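Local coordinates for putative mannose-1-phosphate guanylyl transferase (Thermus thermophilus, PDB 2CU2), which probably transfers a guanylyl group from GTP to mannose 1-phosphate, giving GDP-mannose and pyrophosphate, at residues A[89-93]-A[211-216]; A[200-205]-A[236-241]. All coordinates share one frame; numbering follows the deposited sequence.

How the interactions relate
Both contacts lie in the nucleotidyltransferase domain of the GT-A clan, on the same side of the chain's centre, with their centres about 15 Å apart. Along the chain their segments alternate: 89-93, then 200-205, 211-216 and 236-241. Helices 194-204 and 206-216 follow one another directly, and each supplies one segment, the first to interaction 2 and the second to interaction 1. F201, a member of interaction 2, joins the two: its CE2 lies 4.0 Å from the CA of L89, and its CD2 packs near CD2 of L212. The two patches of packing thus adjoin through that ring.

Interaction 1 (A[89-93]-A[211-216]); sequences LLGVA and ALERLL
L89 and L212 interlock where helix 83-98 meets helix 206-216, an apolar helix-helix packing within the GT-A-type nucleotidyltransferase domain. The local axes come within 10.0 Å and cross at -44°, their chain directions closer to parallel than to antiparallel. The two leucines slide past each other in opposite directions, and CD1 of L89 presses on CB of L212 at 3.5 Å, tighter than usual for two carbons. In both residues CG stands anti to the backbone N (chi1 162° in L89, 172° in L212), a setting that carries the branch ends toward the facing helix. The second methyl of L89, CD2, touches both CB of A211, 3.9 Å away, and CD1 of L215. That same L215 CD1 also receives CD2 of L90 at 4.1 Å, so one methyl bridges two successive leucines of the opposing helix. L212 in turn divides its methyls: CD2 meets CG1 of V92 at 3.9 Å, the side chains crossing at about a right angle, while CD1 rests against CA and CB of A93. No hydrogen bond spans the segments; the grip is by methyl packing. Farther out, helix 221-226 adds L221 and Y225 against L90, and helix 194-204 contributes M197 on V92 and A198 on L212. The salt bridge of R214 to E223 ties helix 206-216 to helix 221-226. At the more exposed end of the contact, CD2 of L216 lies 3.7 Å from the carbonyl O of A93.

Interaction 2 (A[200-205]-A[236-241]); sequences LFRRHL and GVMEKA
V237 carries the apolar part of this helix-to-helix packing in the nucleotidyltransferase domain, spreading its two methyls among three side chains of 200-205. CG1 meets CD1 of L200 at 3.8 Å. CG2, turned the other way, lies in the ring plane of F201 at its CE1 edge, 4.0 Å off, and also touches CD2 of L205. L200 reaches on with CD2 to CB of A241. The H204 ring makes van der Waals contact with K240: K240 C lies over one face, displaced toward the rim, with R203 CB over the opposite face, and H204 CD2 approaches K240 CB at 3.5 Å. A hydrogen bond internal to 200-205 restrains the ring's rotation. With H204 CG anti to its carbonyl carbon (chi1 -37°), ND1 comes back one turn to donate to L200 O at 3.2 Å, the oxygen 20° out of the imidazole plane. L200 O also accepts H204 N. With an alanine here L200 O would probably lose its side-chain donor, and K240 CB the ring that packs on it. Helix 194-204 thereby packs against helix 233-238 and the turn that follows, with H209 of helix 206-216 beside F201 and V134 of strand 134-139 touching M238 and A241.

Interaction 1 (A[89-93]-A[211-216])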
loop_
_atom_site.group_PDB
_atom_site.type_symbol
_atom_site.label_atom_id
_atom_site.label_comp_id
_atom_site.label_asym_id
_atom_site.label_seq_id
_atom_site.Cartn_x
_atom_site.Cartn_y
_atom_site.Cartn_z
ATOM N N LEU A 89 -11.830 39.611 0.199
ATOM C CA LEU A 89 -11.455 40.997 -0.064
ATOM C C LEU A 89 -11.265 41.196 -1.567
ATOM O O LEU A 89 -11.810 42.126 -2.152
ATOM C CB LEU A 89 -10.152 41.341 0.664
ATOM C CG LEU A 89 -9.399 42.579 0.161
ATOM C CD1 LEU A 89 -10.222 43.826 0.430
ATOM C CD2 LEU A 89 -8.040 42.668 0.853
ATOM N N LEU A 90 -10.494 40.312 -2.187
ATOM C CA LEU A 90 -10.223 40.407 -3.615
ATOM C C LEU A 90 -11.505 40.260 -4.438
ATOM O O LEU A 90 -11.719 40.925 -5.442
ATOM C CB LEU A 90 -9.241 39.297 -3.989
ATOM C CG LEU A 90 -7.932 39.380 -3.200
ATOM C CD1 LEU A 90 -6.861 38.431 -3.746
ATOM C CD2 LEU A 90 -7.318 40.778 -3.227
ATOM N N GLY A 91 -12.357 39.315 -3.998
ATOM C CA GLY A 91 -13.606 39.087 -4.711
ATOM C C GLY A 91 -14.495 40.331 -4.695
ATOM O O GLY A 91 -15.158 40.672 -5.665
ATOM N N VAL A 92 -14.524 40.996 -3.525
ATOM C CA VAL A 92 -15.351 42.189 -3.397
ATOM C C VAL A 92 -14.836 43.322 -4.286
ATOM O O VAL A 92 -15.589 44.060 -4.907
ATOM C CB VAL A 92 -15.340 42.625 -1.930
ATOM C CG1 VAL A 92 -16.039 43.975 -1.781
ATOM C CG2 VAL A 92 -16.059 41.595 -1.078
ATOM N N ALA A 93 -13.499 43.469 -4.299
ATOM C CA ALA A 93 -12.898 44.503 -5.133
ATOM C C ALA A 93 -13.352 44.377 -6.587
ATOM O O ALA A 93 -13.682 45.346 -7.257
ATOM C CB ALA A 93 -11.377 44.363 -5.050
ATOM N N ALA A 211 -7.624 48.124 3.207
ATOM C CA ALA A 211 -7.020 47.452 2.064
ATOM C C ALA A 211 -7.914 47.547 0.826
ATOM O O ALA A 211 -7.467 47.784 -0.287
ATOM C CB ALA A 211 -6.783 45.986 2.437
ATOM N N LEU A 212 -9.220 47.313 1.055
ATOM C CA LEU A 212 -10.177 47.374 -0.047
ATOM C C LEU A 212 -10.193 48.754 -0.719
ATOM O O LEU A 212 -10.247 48.887 -1.936
ATOM C CB LEU A 212 -11.562 47.048 0.516
ATOM C CG LEU A 212 -12.689 47.267 -0.503
ATOM C CD1 LEU A 212 -12.491 46.493 -1.805
ATOM C CD2 LEU A 212 -14.058 46.841 0.016
ATOM N N GLU A 213 -10.191 49.812 0.128
ATOM C CA GLU A 213 -10.188 51.167 -0.426
ATOM C C GLU A 213 -8.946 51.414 -1.293
ATOM O O GLU A 213 -9.004 51.990 -2.370
ATOM C CB GLU A 213 -10.236 52.201 0.713
ATOM C CG GLU A 213 -11.609 52.344 1.379
ATOM C CD GLU A 213 -12.576 53.081 0.469
ATOM O OE1 GLU A 213 -12.235 54.137 -0.036
ATOM O OE2 GLU A 213 -13.706 52.616 0.338
ATOM N N ARG A 214 -7.781 50.985 -0.764
ATOM C CA ARG A 214 -6.540 51.262 -1.475
ATOM C C ARG A 214 -6.437 50.464 -2.779
ATOM O O ARG A 214 -5.869 50.906 -3.769
ATOM C CB ARG A 214 -5.375 50.912 -0.550
ATOM C CG ARG A 214 -5.270 51.876 0.633
ATOM C CD ARG A 214 -3.853 51.917 1.217
ATOM N NE ARG A 214 -3.573 50.691 1.966
ATOM C CZ ARG A 214 -2.574 49.908 1.515
ATOM N NH1 ARG A 214 -1.888 50.260 0.442
ATOM N NH2 ARG A 214 -2.286 48.771 2.154
ATOM N N LEU A 215 -6.975 49.232 -2.746
ATOM C CA LEU A 215 -6.932 48.408 -3.950
ATOM C C LEU A 215 -7.700 49.063 -5.099
ATOM O O LEU A 215 -7.239 49.162 -6.229
ATOM C CB LEU A 215 -7.540 47.044 -3.620
ATOM C CG LEU A 215 -6.541 46.115 -2.928
ATOM C CD1 LEU A 215 -7.172 44.789 -2.498
ATOM C CD2 LEU A 215 -5.352 45.758 -3.821
ATOM N N LEU A 216 -8.933 49.495 -4.782
ATOM C CA LEU A 216 -9.740 50.181 -5.781
ATOM C C LEU A 216 -9.067 51.476 -6.248
ATOM O O LEU A 216 -9.301 51.983 -7.341
ATOM C CB LEU A 216 -11.095 50.506 -5.146
ATOM C CG LEU A 216 -11.954 49.263 -4.905
ATOM C CD1 LEU A 216 -13.149 49.548 -3.993
ATOM C CD2 LEU A 216 -12.529 48.686 -6.197
#

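Interaction 2 (A[200-205]-A[236-241])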
loop_
_atom_site.group_PDB
_atom_site.type_symbol
_atom_site.label_atom_id
_atom_site.label_comp_id
_atom_site.label_asym_id
_atom_site.label_seq_id
_atom_site.Cartn_x
_atom_site.Cartn_y
_atom_site.Cartn_z
ATOM N N LEU A 200 -19.246 45.805 6.253
ATOM C CA LEU A 200 -18.852 44.896 7.325
ATOM C C LEU A 200 -17.352 44.986 7.619
ATOM O O LEU A 200 -16.908 44.894 8.755
ATOM C CB LEU A 200 -19.225 43.465 6.924
ATOM C CG LEU A 200 -20.712 43.161 7.132
ATOM C CD1 LEU A 200 -21.097 41.756 6.676
ATOM C CD2 LEU A 200 -21.172 43.259 8.586
ATOM N N PHE A 201 -16.554 45.116 6.534
ATOM C CA PHE A 201 -15.117 45.297 6.736
ATOM C C PHE A 201 -14.864 46.539 7.601
ATOM O O PHE A 201 -14.077 46.544 8.540
ATOM C CB PHE A 201 -14.432 45.493 5.369
ATOM C CG PHE A 201 -14.160 44.196 4.638
ATOM C CD1 PHE A 201 -14.280 42.969 5.284
ATOM C CD2 PHE A 201 -13.757 44.243 3.310
ATOM C CE1 PHE A 201 -14.004 41.794 4.586
ATOM C CE2 PHE A 201 -13.485 43.065 2.620
ATOM C CZ PHE A 201 -13.611 41.835 3.253
ATOM N N ARG A 202 -15.554 47.636 7.220
ATOM C CA ARG A 202 -15.386 48.904 7.931
ATOM C C ARG A 202 -15.667 48.770 9.434
ATOM O O ARG A 202 -14.995 49.355 10.274
ATOM C CB ARG A 202 -16.341 49.925 7.312
ATOM C CG ARG A 202 -16.489 51.180 8.172
ATOM C CD ARG A 202 -16.435 52.461 7.334
ATOM N NE ARG A 202 -17.377 53.457 7.854
ATOM C CZ ARG A 202 -18.513 53.655 7.159
ATOM N NH1 ARG A 202 -18.747 52.960 6.059
ATOM N NH2 ARG A 202 -19.407 54.549 7.592
ATOM N N ARG A 203 -16.723 47.989 9.761
ATOM C CA ARG A 203 -17.143 47.893 11.166
ATOM C C ARG A 203 -16.297 46.912 12.000
ATOM O O ARG A 203 -15.946 47.181 13.137
ATOM C CB ARG A 203 -18.605 47.441 11.226
ATOM C CG ARG A 203 -19.596 48.440 10.632
ATOM C CD ARG A 203 -21.024 47.874 10.624
ATOM N NE ARG A 203 -21.956 48.838 10.039
ATOM C CZ ARG A 203 -23.196 48.414 9.714
ATOM N NH1 ARG A 203 -23.563 47.160 9.931
ATOM N NH2 ARG A 203 -24.055 49.280 9.178
ATOM N N HIS A 204 -16.025 45.704 11.438
ATOM C CA HIS A 204 -15.344 44.681 12.259
ATOM C C HIS A 204 -13.946 44.273 11.762
ATOM O O HIS A 204 -13.259 43.482 12.393
ATOM C CB HIS A 204 -16.214 43.417 12.375
ATOM C CG HIS A 204 -17.668 43.761 12.489
ATOM N ND1 HIS A 204 -18.468 43.954 11.416
ATOM C CD2 HIS A 204 -18.446 43.857 13.647
ATOM C CE1 HIS A 204 -19.696 44.182 11.914
ATOM N NE2 HIS A 204 -19.713 44.132 13.248
ATOM N N LEU A 205 -13.535 44.786 10.583
ATOM C CA LEU A 205 -12.241 44.351 10.032
ATOM C C LEU A 205 -11.504 45.482 9.290
ATOM O O LEU A 205 -11.327 45.476 8.074
ATOM C CB LEU A 205 -12.510 43.182 9.083
ATOM C CG LEU A 205 -11.302 42.261 8.860
ATOM C CD1 LEU A 205 -10.685 41.712 10.143
ATOM C CD2 LEU A 205 -11.664 41.032 8.034
ATOM N N GLY A 236 -13.432 36.712 11.133
ATOM C CA GLY A 236 -13.164 38.138 10.998
ATOM C C GLY A 236 -14.443 38.959 10.806
ATOM O O GLY A 236 -14.529 40.123 11.177
ATOM N N VAL A 237 -15.449 38.329 10.171
ATOM C CA VAL A 237 -16.652 39.086 9.837
ATOM C C VAL A 237 -17.936 38.399 10.312
ATOM O O VAL A 237 -18.750 38.962 11.033
ATOM C CB VAL A 237 -16.695 39.259 8.318
ATOM C CG1 VAL A 237 -18.065 39.783 7.892
ATOM C CG2 VAL A 237 -15.625 40.240 7.875
ATOM N N MET A 238 -18.123 37.154 9.844
ATOM C CA MET A 238 -19.401 36.484 10.057
ATOM C C MET A 238 -19.815 36.422 11.531
ATOM O O MET A 238 -20.955 36.675 11.896
ATOM C CB MET A 238 -19.306 35.075 9.469
ATOM C CG MET A 238 -19.252 35.088 7.940
ATOM S SD MET A 238 -20.419 36.258 7.229
ATOM C CE MET A 238 -19.605 36.489 5.641
ATOM N N GLU A 239 -18.854 36.034 12.389
ATOM C CA GLU A 239 -19.191 35.844 13.796
ATOM C C GLU A 239 -19.559 37.158 14.492
ATOM O O GLU A 239 -20.056 37.187 15.612
ATOM C CB GLU A 239 -17.998 35.186 14.491
ATOM C CG GLU A 239 -17.716 33.784 13.948
ATOM C CD GLU A 239 -16.499 33.209 14.638
ATOM O OE1 GLU A 239 -16.001 32.186 14.191
ATOM O OE2 GLU A 239 -16.061 33.792 15.628
ATOM N N LYS A 240 -19.270 38.275 13.798
ATOM C CA LYS A 240 -19.578 39.581 14.383
ATOM C C LYS A 240 -20.749 40.276 13.677
ATOM O O LYS A 240 -21.293 41.270 14.145
ATOM C CB LYS A 240 -18.317 40.446 14.312
ATOM C CG LYS A 240 -17.033 39.624 14.466
ATOM C CD LYS A 240 -16.084 40.206 15.517
ATOM C CE LYS A 240 -14.917 39.267 15.838
ATOM N NZ LYS A 240 -13.667 39.851 15.355
ATOM N N ALA A 241 -21.124 39.743 12.493
ATOM C CA ALA A 241 -22.199 40.362 11.714
ATOM C C ALA A 241 -23.552 40.351 12.444
ATOM O O ALA A 241 -23.983 39.353 13.008
ATOM C CB ALA A 241 -22.324 39.611 10.386
#